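Local coordinates for putative uncharacterized protein (Legionella drancourtii, PDB 4JVS), which probably acts, through this GAP domain of a Dot/Icm-secreted effector, as a GTPase-activating protein that speeds GTP hydrolysis by a small GTPase, at residues 32-37 with 200-205; 168-173 with 196-201. All blocks are in the same frame, centred on the assembly; numbering follows the deposited sequence.

Contact 1: 32-37 with 200-205; sequences QPFPEL and DDFMQY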
ATOM      1  N   GLN A  32      27.191  -1.597  -1.946  1.00 68.58           N
ATOM      2  CA  GLN A  32      26.715  -2.801  -1.297  1.00 63.99           C
ATOM      3  C   GLN A  32      25.214  -2.957  -1.334  1.00 60.42           C
ATOM      4  O   GLN A  32      24.480  -2.005  -1.230  1.00 58.85           O
ATOM      5  CB  GLN A  32      27.231  -2.879   0.133  1.00 63.73           C
ATOM      6  CG  GLN A  32      28.673  -2.420   0.276  1.00 69.78           C
ATOM      7  CD  GLN A  32      29.693  -3.534   0.375  1.00 66.17           C
ATOM      8  OE1 GLN A  32      29.507  -4.627  -0.143  1.00 62.27           O
ATOM      9  NE2 GLN A  32      30.790  -3.244   1.031  1.00 61.05           N
ATOM     10  N   PRO A  33      24.793  -4.198  -1.455  1.00 54.02           N
ATOM     11  CA  PRO A  33      23.414  -4.598  -1.590  1.00 50.09           C
ATOM     12  C   PRO A  33      22.648  -4.437  -0.321  1.00 48.42           C
ATOM     13  O   PRO A  33      23.230  -4.342   0.705  1.00 45.99           O
ATOM     14  CB  PRO A  33      23.538  -6.074  -1.877  1.00 48.39           C
ATOM     15  CG  PRO A  33      24.832  -6.219  -2.513  1.00 49.90           C
ATOM     16  CD  PRO A  33      25.702  -5.287  -1.781  1.00 55.16           C
ATOM     17  N   PHE A  34      21.335  -4.401  -0.417  1.00 47.09           N
ATOM     18  CA  PHE A  34      20.473  -4.254   0.753  1.00 43.23           C
ATOM     19  C   PHE A  34      20.762  -5.248   1.906  1.00 42.32           C
ATOM     20  O   PHE A  34      20.846  -4.827   3.055  1.00 43.49           O
ATOM     21  CB  PHE A  34      18.998  -4.291   0.316  1.00 41.78           C
ATOM     22  CG  PHE A  34      18.032  -3.817   1.367  1.00 40.39           C
ATOM     23  CD1 PHE A  34      17.750  -2.465   1.519  1.00 39.43           C
ATOM     24  CD2 PHE A  34      17.398  -4.725   2.195  1.00 37.66           C
ATOM     25  CE1 PHE A  34      16.855  -2.032   2.483  1.00 36.72           C
ATOM     26  CE2 PHE A  34      16.509  -4.299   3.160  1.00 38.41           C
ATOM     27  CZ  PHE A  34      16.233  -2.946   3.302  1.00 39.95           C
ATOM     28  N   PRO A  35      20.934  -6.515   1.627  1.00 40.58           N
ATOM     29  CA  PRO A  35      21.183  -7.453   2.693  1.00 41.56           C
ATOM     30  C   PRO A  35      22.457  -7.193   3.455  1.00 45.23           C
ATOM     31  O   PRO A  35      22.475  -7.319   4.646  1.00 46.15           O
ATOM     32  CB  PRO A  35      21.308  -8.751   1.947  1.00 43.60           C
ATOM     33  CG  PRO A  35      20.467  -8.571   0.793  1.00 43.40           C
ATOM     34  CD  PRO A  35      20.786  -7.215   0.357  1.00 43.27           C
ATOM     35  N   GLU A  36      23.528  -6.866   2.776  1.00 46.14           N
ATOM     36  CA  GLU A  36      24.761  -6.516   3.441  1.00 46.89           C
ATOM     37  C   GLU A  36      24.657  -5.249   4.231  1.00 46.41           C
ATOM     38  O   GLU A  36      25.258  -5.099   5.255  1.00 44.57           O
ATOM     39  CB  GLU A  36      25.887  -6.435   2.450  1.00 49.06           C
ATOM     40  CG  GLU A  36      26.385  -7.803   2.093  1.00 52.17           C
ATOM     41  CD  GLU A  36      26.551  -8.676   3.296  1.00 53.88           C
ATOM     42  OE1 GLU A  36      26.032  -9.793   3.278  1.00 52.46           O
ATOM     43  OE2 GLU A  36      27.212  -8.235   4.249  1.00 55.69           O
ATOM     44  N   LEU A  37      23.919  -4.312   3.705  1.00 44.06           N
ATOM     45  CA  LEU A  37      23.698  -3.097   4.391  1.00 43.42           C
ATOM     46  C   LEU A  37      22.985  -3.352   5.695  1.00 44.44           C
ATOM     47  O   LEU A  37      23.377  -2.872   6.708  1.00 45.14           O
ATOM     48  CB  LEU A  37      22.833  -2.253   3.494  1.00 43.37           C
ATOM     49  CG  LEU A  37      22.498  -0.826   3.808  1.00 43.34           C
ATOM     50  CD1 LEU A  37      23.764  -0.080   4.090  1.00 47.39           C
ATOM     51  CD2 LEU A  37      21.812  -0.230   2.623  1.00 39.54           C
ATOM     52  N   ASP A 200      16.501  -7.653  12.340  1.00 42.90           N
ATOM     53  CA  ASP A 200      16.624  -9.090  12.612  1.00 41.52           C
ATOM     54  C   ASP A 200      15.521  -9.904  11.917  1.00 44.54           C
ATOM     55  O   ASP A 200      15.771 -11.007  11.434  1.00 43.45           O
ATOM     56  CB  ASP A 200      16.654  -9.376  14.121  1.00 44.32           C
ATOM     57  CG  ASP A 200      17.857  -8.736  14.827  1.00 51.71           C
ATOM     58  OD1 ASP A 200      18.941  -8.640  14.197  1.00 54.10           O
ATOM     59  OD2 ASP A 200      17.719  -8.328  16.008  1.00 47.98           O
ATOM     60  N   ASP A 201      14.308  -9.359  11.857  1.00 44.04           N
ATOM     61  CA  ASP A 201      13.224 -10.004  11.122  1.00 42.46           C
ATOM     62  C   ASP A 201      13.544 -10.114   9.632  1.00 43.90           C
ATOM     63  O   ASP A 201      13.153 -11.084   8.978  1.00 42.23           O
ATOM     64  CB  ASP A 201      11.904  -9.257  11.323  1.00 42.06           C
ATOM     65  CG  ASP A 201      11.293  -9.507  12.694  1.00 46.24           C
ATOM     66  OD1 ASP A 201      12.052  -9.834  13.638  1.00 45.56           O
ATOM     67  OD2 ASP A 201      10.054  -9.378  12.829  1.00 49.33           O
ATOM     68  N   PHE A 202      14.252  -9.121   9.093  1.00 43.77           N
ATOM     69  CA  PHE A 202      14.665  -9.183   7.694  1.00 44.52           C
ATOM     70  C   PHE A 202      15.628 -10.350   7.430  1.00 43.61           C
ATOM     71  O   PHE A 202      15.385 -11.180   6.549  1.00 41.53           O
ATOM     72  CB  PHE A 202      15.288  -7.868   7.228  1.00 41.74           C
ATOM     73  CG  PHE A 202      15.619  -7.860   5.765  1.00 40.18           C
ATOM     74  CD1 PHE A 202      14.620  -7.671   4.817  1.00 41.33           C
ATOM     75  CD2 PHE A 202      16.914  -8.073   5.333  1.00 39.22           C
ATOM     76  CE1 PHE A 202      14.919  -7.677   3.462  1.00 41.54           C
ATOM     77  CE2 PHE A 202      17.220  -8.084   3.982  1.00 40.25           C
ATOM     78  CZ  PHE A 202      16.222  -7.886   3.046  1.00 41.51           C
ATOM     79  N   MET A 203      16.718 -10.382   8.198  1.00 42.37           N
ATOM     80  CA  MET A 203      17.660 -11.496   8.222  1.00 42.41           C
ATOM     81  C   MET A 203      16.997 -12.872   8.264  1.00 45.24           C
ATOM     82  O   MET A 203      17.343 -13.760   7.478  1.00 47.09           O
ATOM     83  CB  MET A 203      18.556 -11.376   9.451  1.00 44.29           C
ATOM     84  CG  MET A 203      19.992 -11.022   9.167  1.00 51.14           C
ATOM     85  SD  MET A 203      20.167  -9.318   8.629  1.00 60.41           S
ATOM     86  CE  MET A 203      20.265  -9.511   6.832  1.00 42.79           C
ATOM     87  N   GLN A 204      16.069 -13.053   9.201  1.00 43.50           N
ATOM     88  CA  GLN A 204      15.387 -14.333   9.373  1.00 45.01           C
ATOM     89  C   GLN A 204      14.634 -14.733   8.113  1.00 46.95           C
ATOM     90  O   GLN A 204      14.786 -15.852   7.614  1.00 47.43           O
ATOM     91  CB  GLN A 204      14.409 -14.273  10.549  1.00 45.26           C
ATOM     92  CG  GLN A 204      15.065 -14.087  11.903  1.00 50.30           C
ATOM     93  CD  GLN A 204      14.054 -13.823  13.023  1.00 57.17           C
ATOM     94  OE1 GLN A 204      12.837 -13.973  12.837  1.00 60.13           O
ATOM     95  NE2 GLN A 204      14.560 -13.428  14.195  1.00 49.03           N
ATOM     96  N   TYR A 205      13.814 -13.811   7.615  1.00 45.52           N
ATOM     97  CA  TYR A 205      12.990 -14.047   6.442  1.00 42.68           C
ATOM     98  C   TYR A 205      13.856 -14.268   5.202  1.00 45.38           C
ATOM     99  O   TYR A 205      13.478 -15.022   4.302  1.00 46.37           O
ATOM    100  CB  TYR A 205      12.047 -12.863   6.227  1.00 44.51           C
ATOM    101  CG  TYR A 205      10.984 -12.693   7.299  1.00 46.53           C
ATOM    102  CD1 TYR A 205      10.408 -13.793   7.922  1.00 48.98           C
ATOM    103  CD2 TYR A 205      10.549 -11.425   7.679  1.00 47.01           C
ATOM    104  CE1 TYR A 205       9.432 -13.630   8.903  1.00 51.89           C
ATOM    105  CE2 TYR A 205       9.580 -11.253   8.661  1.00 46.13           C
ATOM    106  CZ  TYR A 205       9.025 -12.358   9.263  1.00 48.06           C
ATOM    107  OH  TYR A 205       8.065 -12.192  10.226  1.00 52.25           O
TER

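Contact 2: 168-173 with 196-201; sequences QNIILQ and QKALDD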
ATOM      1  N   GLN A 168      10.544  -3.242   3.829  1.00 34.22           N
ATOM      2  CA  GLN A 168       9.792  -1.994   3.840  1.00 33.36           C
ATOM      3  C   GLN A 168       9.798  -1.386   5.234  1.00 34.46           C
ATOM      4  O   GLN A 168       9.962  -0.180   5.409  1.00 34.86           O
ATOM      5  CB  GLN A 168       8.354  -2.243   3.402  1.00 36.09           C
ATOM      6  CG  GLN A 168       8.212  -2.697   1.952  1.00 37.35           C
ATOM      7  CD  GLN A 168       6.767  -2.696   1.473  1.00 36.00           C
ATOM      8  OE1 GLN A 168       5.895  -3.345   2.064  1.00 36.89           O
ATOM      9  NE2 GLN A 168       6.509  -1.962   0.403  1.00 33.70           N
ATOM     10  N   ASN A 169       9.636  -2.239   6.232  1.00 33.93           N
ATOM     11  CA  ASN A 169       9.531  -1.792   7.603  1.00 32.21           C
ATOM     12  C   ASN A 169      10.845  -1.199   8.117  1.00 34.22           C
ATOM     13  O   ASN A 169      10.833  -0.272   8.930  1.00 35.33           O
ATOM     14  CB  ASN A 169       9.050  -2.949   8.474  1.00 31.96           C
ATOM     15  CG  ASN A 169       8.588  -2.507   9.843  1.00 35.24           C
ATOM     16  OD1 ASN A 169       8.306  -1.330  10.074  1.00 35.38           O
ATOM     17  ND2 ASN A 169       8.508  -3.458  10.769  1.00 35.16           N
ATOM     18  N   ILE A 170      11.972  -1.732   7.648  1.00 31.59           N
ATOM     19  CA  ILE A 170      13.279  -1.191   8.004  1.00 33.11           C
ATOM     20  C   ILE A 170      13.349   0.278   7.577  1.00 35.89           C
ATOM     21  O   ILE A 170      13.735   1.157   8.344  1.00 36.50           O
ATOM     22  CB  ILE A 170      14.423  -1.967   7.315  1.00 35.55           C
ATOM     23  CG1 ILE A 170      14.464  -3.420   7.794  1.00 39.19           C
ATOM     24  CG2 ILE A 170      15.765  -1.285   7.551  1.00 34.00           C
ATOM     25  CD1 ILE A 170      15.543  -4.248   7.122  1.00 37.58           C
ATOM     26  N   ILE A 171      12.951   0.529   6.339  1.00 36.21           N
ATOM     27  CA  ILE A 171      12.920   1.871   5.791  1.00 34.64           C
ATOM     28  C   ILE A 171      11.917   2.733   6.540  1.00 35.23           C
ATOM     29  O   ILE A 171      12.184   3.899   6.799  1.00 37.14           O
ATOM     30  CB  ILE A 171      12.563   1.828   4.292  1.00 34.49           C
ATOM     31  CG1 ILE A 171      13.630   1.020   3.537  1.00 33.71           C
ATOM     32  CG2 ILE A 171      12.387   3.234   3.746  1.00 31.41           C
ATOM     33  CD1 ILE A 171      13.518   1.053   2.042  1.00 34.92           C
ATOM     34  N   LEU A 172      10.779   2.143   6.906  1.00 35.72           N
ATOM     35  CA  LEU A 172       9.734   2.825   7.677  1.00 36.61           C
ATOM     36  C   LEU A 172      10.263   3.300   9.027  1.00 41.23           C
ATOM     37  O   LEU A 172      10.137   4.478   9.385  1.00 42.75           O
ATOM     38  CB  LEU A 172       8.556   1.878   7.923  1.00 35.40           C
ATOM     39  CG  LEU A 172       7.128   2.414   8.114  1.00 37.19           C
ATOM     40  CD1 LEU A 172       6.261   1.403   8.836  1.00 35.03           C
ATOM     41  CD2 LEU A 172       7.063   3.744   8.824  1.00 40.93           C
ATOM     42  N   GLN A 173      10.834   2.371   9.787  1.00 40.47           N
ATOM     43  CA  GLN A 173      11.312   2.701  11.121  1.00 41.86           C
ATOM     44  C   GLN A 173      12.409   3.761  11.068  1.00 43.77           C
ATOM     45  O   GLN A 173      12.451   4.646  11.924  1.00 44.89           O
ATOM     46  CB  GLN A 173      11.770   1.447  11.867  1.00 40.42           C
ATOM     47  CG  GLN A 173      10.680   0.396  12.021  1.00 41.67           C
ATOM     48  CD  GLN A 173       9.451   0.908  12.755  1.00 40.85           C
ATOM     49  OE1 GLN A 173       9.538   1.820  13.579  1.00 45.32           O
ATOM     50  NE2 GLN A 173       8.297   0.318  12.458  1.00 36.33           N
ATOM     51  N   GLN A 196      15.549  -2.514  15.695  1.00 47.20           N
ATOM     52  CA  GLN A 196      16.461  -3.596  15.902  1.00 45.99           C
ATOM     53  C   GLN A 196      15.833  -4.859  15.473  1.00 44.35           C
ATOM     54  O   GLN A 196      16.474  -5.707  14.923  1.00 43.94           O
ATOM     55  CB  GLN A 196      16.772  -3.705  17.371  1.00 48.16           C
ATOM     56  CG  GLN A 196      17.544  -2.545  17.916  1.00 51.83           C
ATOM     57  CD  GLN A 196      17.770  -2.654  19.385  1.00 58.94           C
ATOM     58  OE1 GLN A 196      17.023  -3.304  20.095  1.00 61.52           O
ATOM     59  NE2 GLN A 196      18.811  -2.019  19.856  1.00 60.33           N
ATOM     60  N   LYS A 197      14.565  -4.981  15.781  1.00 43.89           N
ATOM     61  CA  LYS A 197      13.751  -6.096  15.372  1.00 42.94           C
ATOM     62  C   LYS A 197      13.482  -6.166  13.891  1.00 43.11           C
ATOM     63  O   LYS A 197      13.424  -7.222  13.322  1.00 40.71           O
ATOM     64  CB  LYS A 197      12.466  -6.111  16.149  1.00 36.23           C
ATOM     65  CG  LYS A 197      11.847  -7.468  16.193  1.00 35.83           C
ATOM     66  CD  LYS A 197      10.396  -7.407  16.554  1.00 37.93           C
ATOM     67  CE  LYS A 197       9.812  -8.796  16.585  1.00 38.45           C
ATOM     68  NZ  LYS A 197       9.596  -9.329  15.227  1.00 42.27           N
ATOM     69  N   ALA A 198      13.274  -5.029  13.275  1.00 41.25           N
ATOM     70  CA  ALA A 198      13.016  -4.989  11.867  1.00 40.51           C
ATOM     71  C   ALA A 198      14.203  -5.500  11.135  1.00 42.21           C
ATOM     72  O   ALA A 198      14.089  -6.155  10.150  1.00 43.32           O
ATOM     73  CB  ALA A 198      12.701  -3.582  11.431  1.00 40.19           C
ATOM     74  N   LEU A 199      15.366  -5.160  11.608  1.00 41.95           N
ATOM     75  CA  LEU A 199      16.583  -5.635  10.976  1.00 42.90           C
ATOM     76  C   LEU A 199      16.717  -7.150  11.123  1.00 44.54           C
ATOM     77  O   LEU A 199      17.001  -7.848  10.142  1.00 46.49           O
ATOM     78  CB  LEU A 199      17.805  -4.924  11.560  1.00 42.87           C
ATOM     79  CG  LEU A 199      17.826  -3.413  11.357  1.00 40.38           C
ATOM     80  CD1 LEU A 199      19.035  -2.795  12.010  1.00 40.33           C
ATOM     81  CD2 LEU A 199      17.809  -3.108   9.884  1.00 38.89           C
ATOM     82  N   ASP A 200      16.501  -7.653  12.340  1.00 42.90           N
ATOM     83  CA  ASP A 200      16.624  -9.090  12.612  1.00 41.52           C
ATOM     84  C   ASP A 200      15.521  -9.904  11.917  1.00 44.54           C
ATOM     85  O   ASP A 200      15.771 -11.007  11.434  1.00 43.45           O
ATOM     86  CB  ASP A 200      16.654  -9.376  14.121  1.00 44.32           C
ATOM     87  CG  ASP A 200      17.857  -8.736  14.827  1.00 51.71           C
ATOM     88  OD1 ASP A 200      18.941  -8.640  14.197  1.00 54.10           O
ATOM     89  OD2 ASP A 200      17.719  -8.328  16.008  1.00 47.98           O
ATOM     90  N   ASP A 201      14.308  -9.359  11.857  1.00 44.04           N
ATOM     91  CA  ASP A 201      13.224 -10.004  11.122  1.00 42.46           C
ATOM     92  C   ASP A 201      13.544 -10.114   9.632  1.00 43.90           C
ATOM     93  O   ASP A 201      13.153 -11.084   8.978  1.00 42.23           O
ATOM     94  CB  ASP A 201      11.904  -9.257  11.323  1.00 42.06           C
ATOM     95  CG  ASP A 201      11.293  -9.507  12.694  1.00 46.24           C
ATOM     96  OD1 ASP A 201      12.052  -9.834  13.638  1.00 45.56           O
ATOM     97  OD2 ASP A 201      10.054  -9.378  12.829  1.00 49.33           O
TER

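Contact 1: 32-37 with 200-205
Phe34 drives one edge of its ring against a face of Phe202, and this T-shaped (edge-to-face) pair is the centre of the contact. The planes stand at 77° with centroids 5.1 Å apart, and the closest atoms are Phe34 CD2 and Phe202 CZ, separated by 3.5 Å. The approach is off-centre: Phe34 CE2 lies above the plane of Phe202 but near its rim, on the CE1–CZ side. Both rings leave their helices with CG anti to the backbone N (chi1 -166° for Phe34 and -175° for Phe202), a torsion that brings them together between helix 34-45 and helix 193-214. Pro35 meets the edge of the Phe202 ring instead, with its CA 4.2 Å from Phe202 CE2. The Met203 chain bends at chi2 and chi3, bringing its CE methyl to 3.8 Å from the carbonyl O of Pro35. Beyond the two segments, Phe34 also packs edge-to-face with Phe67 of helix 60-80, while Phe202 rests on Leu163 of helix 156-177. No hydrogen bond or salt bridge spans the two segments, so within the N-terminal subdomain of the LepB GAP domain the first turn of helix 34-45 is joined to helix 193-214 by aromatic and other apolar packing, with two buried rings setting the fit.

Contact 2: 168-173 with 196-201
Ile170 lays its CG1 branch over the backbone and methyl of Ala198, 3.6 Å from Ala198 O and 4.0 Å from Ala198 CB. Its other branch turns to Leu199, where Ile170 CG2 comes within 3.6 Å of Leu199 CD2. The same leucine methyl also touches Ile170 CD1, at 3.8 Å, and therefore rests against both ends of the isoleucine; the two side chains meet at about a right angle. This division of labour follows from chi1 of -64°, which sets CG1 anti to the carbonyl carbon and CG2 anti to the backbone N. With only a methyl at Ala198 pointing toward helix 156-177, the backbones draw close, the CA atoms of Ile170 and Ala198 being 5.4 Å apart. At the border of the apolar patch, Asn169 places ND2 near Ala198 CB. Its OD1 accepts a hydrogen bond of 2.9 Å from Gln173 NE2, one turn on, which links the two amides along their own helix. The segments of helix 156-177 and helix 193-214 run nearly antiparallel, at 162°, with axes 8.8 Å apart, as a helix pair of the LepB GAP N-terminal subdomain. Helix 34-45 packs against this pair through Phe34, Ile38 and Ala42, while Ile171 reaches Leu63 and Phe67 of helix 60-80. Gln168, Asn169 and Leu172 pack against the other protein chain of the assembly.

From the N terminus, the chain enters helix 34-45, whose first turn packs on residues 200-205, so contact 1 closes a span of 162 residues. Contact 2 closes a much shorter one, 22 residues between segments 168-173 and 196-201, through the connection from helix 156-177 to helix 193-214, and nests inside the first. Both closures end on helix 193-214, sharing Asp200 and Asp201, and their centres lie 9 Å apart. The two are continuous: Ile170 CD1 packs against Phe202 CB at 3.6 Å and lies near the Phe34 ring. Together they tie helices 34-45, 156-177 and 193-214 into one bundle within the N-terminal subdomain of the LepB GAP domain.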